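Local coordinates for protein thermophilic dibenzothiophene desulfurization enzyme C (Paenibacillus sp. A11-2, PDB 5XDC) that probably oxidises dibenzothiophene at its sulfur, using reduced FMN and molecular oxygen, to the 5-oxide and then the 5,5-dioxide, at residues Leu55-Ser60 and Pro71-Ala76; Ser96-Val101 and Glu322-Asn327; Gly148-Asn153 and Asp181-Ala186. All coordinates share one frame; numbering follows the deposited sequence. Where two conformers were deposited one is given.

Contact 1 of 3, residues Leu55-Ser60 and Pro71-Ala76; sequences LTLLIS and PTVYEA
The first torsion of Val73 sets its CG1 opposite the backbone N (chi1 173°) and swings CG2 to the N side, where it meets both Leu57 and Leu58; Leu58 in turn has its CG opposite the carbonyl carbon (chi1 -67°), which carries its branch across to that same methyl. Val73 CG2 is thus the hub of the contact. It lies 3.7 Å from Leu58 CD2 and as close to Leu58 CG, the two side chains crossing at about a right angle. Leu57 approaches the methyl differently, sliding past Val73 in the opposite direction, with Leu57 CB 3.9 Å from Val73 CG2 and its CD1 slightly farther off. The other methyl of Leu57 reaches the neighbouring helix residue, Leu57 CD2 standing 4.1 Å from Thr72 CG2. Thr72 offers its methyl here, while its hydroxyl is hydrogen-bonded to Glu68. The meeting is purely one of aliphatic groups, and a type I beta turn from Thr56 to Ile59, closed by Ile59 N to Thr56 O at 3.1 Å, presents the two successive leucines together. Backbone bonds from Thr56, Leu57 and Ile59 to Leu66, Glu68 and Gly67 tie this turn to the end of the same loop. Within the N-terminal helical domain of the acyl-CoA dehydrogenase fold, the contact packs the loop after helix 43-52 against helix 70-83, with helix 16-38 touching Leu57 and Thr72, and Phe95 of helix 85-104 touching Leu58 and Val73.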
# COMPACT_ATOMS: atom_id res chain seq x y z
N LEU B 55 -34.82 -0.01 18.96
CA LEU B 55 -35.37 -0.41 17.66
C LEU B 55 -36.38 0.62 17.15
O LEU B 55 -36.66 0.65 15.95
CB LEU B 55 -36.03 -1.79 17.75
CG LEU B 55 -35.10 -2.96 18.13
CD1 LEU B 55 -35.87 -4.23 18.54
CD2 LEU B 55 -34.15 -3.30 16.98
N THR B 56 -36.90 1.48 18.03
CA THR B 56 -37.86 2.50 17.65
C THR B 56 -37.20 3.86 17.40
O THR B 56 -37.89 4.87 17.34
CB THR B 56 -38.94 2.66 18.72
OG1 THR B 56 -38.40 3.31 19.87
CG2 THR B 56 -39.50 1.30 19.15
N LEU B 57 -35.86 3.89 17.22
CA LEU B 57 -35.14 5.16 17.10
C LEU B 57 -35.74 6.09 16.06
O LEU B 57 -35.80 7.31 16.27
CB LEU B 57 -33.66 4.91 16.78
CG LEU B 57 -32.76 4.74 18.01
CD1 LEU B 57 -31.41 4.12 17.64
CD2 LEU B 57 -32.53 6.10 18.68
N LEU B 58 -36.15 5.56 14.91
CA LEU B 58 -36.58 6.40 13.79
C LEU B 58 -38.09 6.56 13.70
O LEU B 58 -38.56 7.30 12.84
CB LEU B 58 -36.04 5.85 12.46
CG LEU B 58 -34.52 5.92 12.27
CD1 LEU B 58 -34.13 5.18 11.00
CD2 LEU B 58 -34.03 7.36 12.22
N ILE B 59 -38.85 5.87 14.54
CA ILE B 59 -40.30 6.07 14.57
C ILE B 59 -40.57 7.39 15.28
O ILE B 59 -39.96 7.67 16.32
CB ILE B 59 -41.00 4.89 15.27
CG1 ILE B 59 -40.85 3.61 14.44
CG2 ILE B 59 -42.50 5.17 15.51
CD1 ILE B 59 -41.28 2.36 15.20
N SER B 60 -41.45 8.21 14.72
CA SER B 60 -41.75 9.51 15.31
C SER B 60 -42.30 9.36 16.73
O SER B 60 -42.90 8.35 17.09
CB SER B 60 -42.77 10.25 14.46
OG SER B 60 -44.03 9.59 14.57
N PRO B 71 -28.06 10.23 12.05
CA PRO B 71 -26.77 10.32 12.75
C PRO B 71 -26.70 9.53 14.06
O PRO B 71 -25.71 8.84 14.32
CB PRO B 71 -26.62 11.84 12.97
CG PRO B 71 -27.26 12.42 11.77
CD PRO B 71 -28.47 11.53 11.49
N THR B 72 -27.75 9.60 14.88
CA THR B 72 -27.79 8.82 16.11
C THR B 72 -27.82 7.32 15.83
O THR B 72 -27.12 6.54 16.49
CB THR B 72 -29.01 9.23 16.94
OG1 THR B 72 -28.87 10.61 17.29
CG2 THR B 72 -29.13 8.40 18.19
N VAL B 73 -28.66 6.90 14.89
CA VAL B 73 -28.73 5.49 14.50
C VAL B 73 -27.36 4.98 14.07
O VAL B 73 -26.88 3.94 14.53
CB VAL B 73 -29.77 5.30 13.39
CG1 VAL B 73 -29.73 3.87 12.86
CG2 VAL B 73 -31.18 5.65 13.89
N TYR B 74 -26.72 5.71 13.15
CA TYR B 74 -25.42 5.27 12.64
C TYR B 74 -24.38 5.16 13.76
O TYR B 74 -23.59 4.21 13.79
CB TYR B 74 -24.95 6.22 11.54
CG TYR B 74 -25.67 6.06 10.22
CD1 TYR B 74 -25.63 4.85 9.52
CD2 TYR B 74 -26.37 7.12 9.64
CE1 TYR B 74 -26.27 4.69 8.31
CE2 TYR B 74 -26.99 6.98 8.41
CZ TYR B 74 -26.95 5.77 7.75
OH TYR B 74 -27.58 5.62 6.54
N GLU B 75 -24.35 6.15 14.67
CA GLU B 75 -23.38 6.09 15.76
C GLU B 75 -23.65 4.89 16.66
O GLU B 75 -22.72 4.21 17.11
CB GLU B 75 -23.42 7.40 16.56
CG GLU B 75 -22.40 7.46 17.68
CD GLU B 75 -22.22 8.85 18.29
OE1 GLU B 75 -21.48 8.96 19.29
OE2 GLU B 75 -22.80 9.84 17.77
N ALA B 76 -24.94 4.60 16.91
CA ALA B 76 -25.30 3.45 17.73
C ALA B 76 -24.92 2.14 17.05
O ALA B 76 -24.46 1.20 17.71
CB ALA B 76 -26.80 3.46 18.04

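Contact 2 of 3, residues Ser96-Val101 and Glu322-Asn327; sequences SNFAYV and ELWERN. With SO4 (sulfate ion), chain N; SO4 (sulfate ion), chain K.
Trp324 reaches from helix 293-324 to Ala99 and Phe98 on helix 85-104, and these three residues make the whole apolar contact. With CG opposite its backbone N (chi1 178°), the indole is extended toward the other helix and meets it with its six-membered ring. Trp324 CH2 comes within 4.0 Å of Ala99 CA, and Trp324 CZ3 lies 4.2 Å from Ala99 CB, so the small alanine lets the ring approach the helix backbone itself. Phe98 meets the indole edge to edge, each ring near the plane of the other at the point of contact, with Phe98 CE2 4.3 Å from Trp324 CZ2. Trp70 adds an edge-to-face partner for the indole.

Beyond the tryptophan the chain turns polar. Arg326 NH2 donates to Glu322 OE2 at 2.7 Å in a salt bridge that lies in the guanidinium plane and uses the anti side of the carboxylate. The same NH2 also binds O2 of the chain K sulfate at 2.9 Å, nearly straight (168°), while Arg326 NH1 holds O3 of that ion at 3.0 Å. With an alanine in place of Arg326, the Glu322 carboxylate would probably lose its charge mate and the chain K sulfate two of its donors. Asn327 N donates to O2 of the chain N sulfate at 2.8 Å.

The chemistry is thus divided: dispersion between rings and alanine joins the N- and C-terminal helical domains, whereas charged and backbone N-H groups in 322-327 hold anions, and the sulfates, probably from the crystallisation liquor, mark sites receptive to them.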
# COMPACT_ATOMS: atom_id res chain seq x y z
N SER B 96 -32.16 -0.86 8.06
CA SER B 96 -32.30 -0.97 6.62
C SER B 96 -33.70 -1.44 6.25
O SER B 96 -34.35 -0.89 5.36
CB SER B 96 -31.25 -1.92 6.03
OG SER B 96 -31.51 -2.18 4.67
N ASN B 97 -34.19 -2.46 6.96
CA ASN B 97 -35.54 -2.97 6.72
C ASN B 97 -36.58 -1.90 7.03
O ASN B 97 -37.51 -1.67 6.25
CB ASN B 97 -35.79 -4.22 7.57
CG ASN B 97 -34.83 -5.37 7.24
OD1 ASN B 97 -34.36 -5.49 6.11
ND2 ASN B 97 -34.56 -6.20 8.22
N PHE B 98 -36.40 -1.21 8.15
CA PHE B 98 -37.30 -0.13 8.52
C PHE B 98 -37.31 0.97 7.47
O PHE B 98 -38.37 1.48 7.10
CB PHE B 98 -36.91 0.44 9.87
CG PHE B 98 -37.76 1.60 10.27
CD1 PHE B 98 -38.96 1.37 10.92
CD2 PHE B 98 -37.41 2.89 9.94
CE1 PHE B 98 -39.78 2.43 11.26
CE2 PHE B 98 -38.25 3.96 10.28
CZ PHE B 98 -39.42 3.71 10.94
N ALA B 99 -36.13 1.35 6.98
CA ALA B 99 -36.07 2.38 5.95
C ALA B 99 -36.87 1.99 4.72
O ALA B 99 -37.58 2.83 4.15
CB ALA B 99 -34.61 2.66 5.58
N TYR B 100 -36.76 0.74 4.28
CA TYR B 100 -37.53 0.30 3.13
C TYR B 100 -39.03 0.46 3.40
O TYR B 100 -39.77 0.98 2.56
CB TYR B 100 -37.20 -1.15 2.77
CG TYR B 100 -37.72 -1.51 1.41
CD1 TYR B 100 -39.06 -1.88 1.22
CD2 TYR B 100 -36.90 -1.44 0.29
CE1 TYR B 100 -39.53 -2.18 -0.04
CE2 TYR B 100 -37.37 -1.75 -0.96
CZ TYR B 100 -38.70 -2.10 -1.13
OH TYR B 100 -39.17 -2.40 -2.38
N VAL B 101 -39.47 0.01 4.56
CA VAL B 101 -40.88 0.14 4.91
C VAL B 101 -41.30 1.60 4.90
O VAL B 101 -42.33 1.97 4.33
CB VAL B 101 -41.16 -0.51 6.28
CG1 VAL B 101 -42.58 -0.17 6.75
CG2 VAL B 101 -40.96 -2.02 6.22
N GLU B 322 -30.88 14.86 6.15
CA GLU B 322 -31.47 15.98 5.42
C GLU B 322 -32.40 15.48 4.32
O GLU B 322 -33.53 15.95 4.18
CB GLU B 322 -30.38 16.89 4.85
CG GLU B 322 -30.91 18.06 4.01
CD GLU B 322 -31.47 19.19 4.85
OE1 GLU B 322 -31.58 19.02 6.09
OE2 GLU B 322 -31.79 20.26 4.28
N LEU B 323 -31.94 14.52 3.52
CA LEU B 323 -32.76 14.05 2.41
C LEU B 323 -33.90 13.15 2.88
O LEU B 323 -34.94 13.10 2.22
CB LEU B 323 -31.89 13.31 1.39
CG LEU B 323 -30.82 14.18 0.69
CD1 LEU B 323 -30.11 13.37 -0.34
CD2 LEU B 323 -31.42 15.44 0.06
N TRP B 324 -33.72 12.46 4.00
CA TRP B 324 -34.78 11.66 4.61
C TRP B 324 -35.98 12.51 4.99
O TRP B 324 -37.12 12.03 4.98
CB TRP B 324 -34.23 10.98 5.85
CG TRP B 324 -35.13 10.12 6.71
CD1 TRP B 324 -35.63 10.46 7.93
CD2 TRP B 324 -35.54 8.78 6.45
NE1 TRP B 324 -36.34 9.41 8.45
CE2 TRP B 324 -36.31 8.37 7.56
CE3 TRP B 324 -35.34 7.88 5.40
CZ2 TRP B 324 -36.87 7.09 7.65
CZ3 TRP B 324 -35.90 6.62 5.48
CH2 TRP B 324 -36.65 6.24 6.60
N GLU B 325 -35.73 13.76 5.38
CA GLU B 325 -36.80 14.67 5.79
C GLU B 325 -37.47 15.37 4.62
O GLU B 325 -38.51 16.01 4.83
CB GLU B 325 -36.24 15.71 6.76
CG GLU B 325 -35.80 15.15 8.10
CD GLU B 325 -35.09 16.19 8.95
OE1 GLU B 325 -34.95 17.34 8.49
OE2 GLU B 325 -34.67 15.86 10.08
N ARG B 326 -36.94 15.25 3.41
CA ARG B 326 -37.51 15.94 2.26
C ARG B 326 -38.74 15.19 1.75
O ARG B 326 -38.82 13.96 1.83
CB ARG B 326 -36.51 16.05 1.12
CG ARG B 326 -35.24 16.79 1.46
CD ARG B 326 -35.44 18.29 1.45
NE ARG B 326 -34.26 18.99 1.92
CZ ARG B 326 -33.24 19.35 1.14
NH1 ARG B 326 -33.24 19.08 -0.15
NH2 ARG B 326 -32.20 19.99 1.67
N ASN B 327 -39.70 15.95 1.21
CA ASN B 327 -40.84 15.31 0.56
C ASN B 327 -40.47 14.75 -0.80
O ASN B 327 -41.00 13.71 -1.20
CB ASN B 327 -41.99 16.32 0.40
CG ASN B 327 -42.50 16.82 1.74
OD1 ASN B 327 -42.70 16.03 2.67
ND2 ASN B 327 -42.69 18.13 1.84
S SO4 N . -39.24 19.30 -0.10
O1 SO4 N . -38.04 20.12 -0.24
O2 SO4 N . -39.32 18.76 1.26
O3 SO4 N . -40.43 20.11 -0.36
O4 SO4 N . -39.18 18.22 -1.09
S SO4 K . -30.13 20.78 -1.47
O1 SO4 K . -29.41 22.04 -1.70
O2 SO4 K . -29.95 20.38 -0.08
O3 SO4 K . -31.55 20.98 -1.73
O4 SO4 K . -29.61 19.79 -2.41

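Contact 3 of 3, residues Gly148-Asn153 and Asp181-Ala186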
# COMPACT_ATOMS: atom_id res chain seq x y z
N GLY B 148 -56.18 -9.99 -4.71
CA GLY B 148 -55.06 -9.07 -4.63
C GLY B 148 -53.92 -9.54 -3.75
O GLY B 148 -52.89 -8.86 -3.67
N SER B 149 -54.09 -10.66 -3.05
CA SER B 149 -52.98 -11.28 -2.35
C SER B 149 -52.02 -11.90 -3.35
O SER B 149 -52.31 -12.03 -4.54
CB SER B 149 -53.48 -12.35 -1.37
OG SER B 149 -54.27 -11.80 -0.33
N TYR B 150 -50.85 -12.30 -2.85
CA TYR B 150 -49.87 -13.03 -3.65
C TYR B 150 -49.47 -14.29 -2.91
O TYR B 150 -49.36 -14.30 -1.68
CB TYR B 150 -48.62 -12.18 -3.94
CG TYR B 150 -48.79 -11.20 -5.07
CD1 TYR B 150 -48.60 -11.59 -6.39
CD2 TYR B 150 -49.15 -9.88 -4.83
CE1 TYR B 150 -48.76 -10.70 -7.43
CE2 TYR B 150 -49.31 -8.98 -5.88
CZ TYR B 150 -49.12 -9.40 -7.17
OH TYR B 150 -49.28 -8.53 -8.22
N GLU B 151 -49.26 -15.36 -3.67
CA GLU B 151 -48.75 -16.60 -3.12
C GLU B 151 -47.25 -16.65 -3.41
O GLU B 151 -46.85 -16.55 -4.58
CB GLU B 151 -49.46 -17.82 -3.71
CG GLU B 151 -49.04 -19.12 -3.02
CD GLU B 151 -49.50 -20.35 -3.76
OE1 GLU B 151 -48.65 -21.17 -4.13
OE2 GLU B 151 -50.72 -20.48 -3.99
N ILE B 152 -46.45 -16.81 -2.36
CA ILE B 152 -44.99 -16.77 -2.45
C ILE B 152 -44.46 -18.19 -2.39
O ILE B 152 -44.81 -18.95 -1.48
CB ILE B 152 -44.38 -15.93 -1.32
CG1 ILE B 152 -45.08 -14.58 -1.18
CG2 ILE B 152 -42.88 -15.76 -1.55
CD1 ILE B 152 -45.01 -13.75 -2.42
N ASN B 153 -43.55 -18.53 -3.32
CA ASN B 153 -42.93 -19.85 -3.36
C ASN B 153 -41.45 -19.73 -3.69
O ASN B 153 -41.07 -19.00 -4.60
CB ASN B 153 -43.57 -20.75 -4.41
CG ASN B 153 -44.95 -21.19 -4.02
OD1 ASN B 153 -45.11 -22.03 -3.14
ND2 ASN B 153 -45.96 -20.61 -4.66
N ASP B 181 -45.31 -10.30 -15.65
CA ASP B 181 -44.38 -11.12 -14.89
C ASP B 181 -43.06 -10.38 -14.70
O ASP B 181 -42.74 -9.42 -15.39
CB ASP B 181 -44.10 -12.45 -15.60
CG ASP B 181 -45.34 -13.34 -15.72
OD1 ASP B 181 -46.28 -13.18 -14.92
OD2 ASP B 181 -45.36 -14.20 -16.62
N GLY B 182 -42.28 -10.85 -13.73
CA GLY B 182 -40.96 -10.31 -13.47
C GLY B 182 -40.94 -8.98 -12.74
O GLY B 182 -39.89 -8.33 -12.71
N ARG B 183 -42.05 -8.57 -12.15
CA ARG B 183 -42.11 -7.34 -11.38
C ARG B 183 -41.83 -7.65 -9.92
O ARG B 183 -42.33 -8.63 -9.37
CB ARG B 183 -43.48 -6.68 -11.52
CG ARG B 183 -43.89 -6.40 -12.97
CD ARG B 183 -45.22 -5.67 -13.04
NE ARG B 183 -46.33 -6.54 -12.65
CZ ARG B 183 -47.51 -6.10 -12.22
NH1 ARG B 183 -47.76 -4.81 -12.12
NH2 ARG B 183 -48.45 -6.98 -11.88
N ILE B 184 -41.04 -6.80 -9.27
CA ILE B 184 -40.67 -7.07 -7.89
C ILE B 184 -41.80 -6.64 -6.97
O ILE B 184 -42.28 -5.51 -7.04
CB ILE B 184 -39.36 -6.36 -7.51
CG1 ILE B 184 -38.20 -6.93 -8.31
CG2 ILE B 184 -39.09 -6.56 -6.02
CD1 ILE B 184 -36.91 -6.12 -8.20
N VAL B 185 -42.22 -7.54 -6.09
CA VAL B 185 -43.14 -7.18 -5.02
C VAL B 185 -42.41 -7.33 -3.70
O VAL B 185 -41.56 -8.21 -3.52
CB VAL B 185 -44.44 -8.01 -5.02
CG1 VAL B 185 -45.27 -7.70 -6.25
CG2 VAL B 185 -44.13 -9.48 -4.92
N ALA B 186 -42.76 -6.45 -2.78
CA ALA B 186 -42.20 -6.42 -1.45
C ALA B 186 -43.35 -6.41 -0.45
O ALA B 186 -44.41 -5.86 -0.74
CB ALA B 186 -41.29 -5.20 -1.22
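Asp177 OD2, in the loop leading to 181-186, is shared by the two side chains that meet here: Arg183 NH2 forms a salt bridge with it, and Tyr150 OH a weak hydrogen bond. The two groups come together round this carboxylate without bonding to each other, Tyr150 OH standing 4.1 Å from Arg183 NH2. Their side chains cross at about a right angle, and the planes of ring and guanidinium are 67° apart. The arginine arrives by a bend at its third torsion (chi3 -70°), which turns the guanidinium back along its own loop; Arg183 NE is hydrogen-bonded to the carbonyl of Gly180, so the group is fixed at two points.

Both segments belong to the middle domain of the acyl-CoA dehydrogenase fold, a beta domain, and include parts of strands 150-153 and 184-190 of one mixed sheet, with Arg183 just before the second. The two strands are not direct partners in it: strand 150-153 pairs with 141-144, strand 184-190 with 167-174, and 141-144 and 167-174 lie next to each other between them. Yet the CA atoms of Tyr150 and Val185 are only 9.0 Å apart, nearer than two intervening strands of a flat sheet would allow, consistent with a curled sheet. Side chains alone make the contact.

In the conformer described, one of two deposited for Val185, its methyl completes the apolar part of the contact, with Val185 CG1 4.3 Å from Tyr150 CE2. Ala142 and Thr174, from the two intervening strands, touch both Tyr150 and Val185.

Contacts 1 and 2 are neighbours, their centres 12 Å apart, and they touch where Phe98 packs on the turn of contact 1: Leu58 CB lies 3.6 Å from Phe98 CE2. Contact 1 closes within the N-terminal domain before contact 2 opens, and contact 2 then brings helix 85-104 against helix 293-324 of the C-terminal domain. Contact 3, in the beta domain between, is nested inside that long loop, with its centre 24 Å from that of contact 2. Tyr100 CE1 and Ala186 CB, 3.7 Å apart, join the two. Helix 85-104 thus links all three domains and also carries Tyr93, which binds FMN in another structure of this protein.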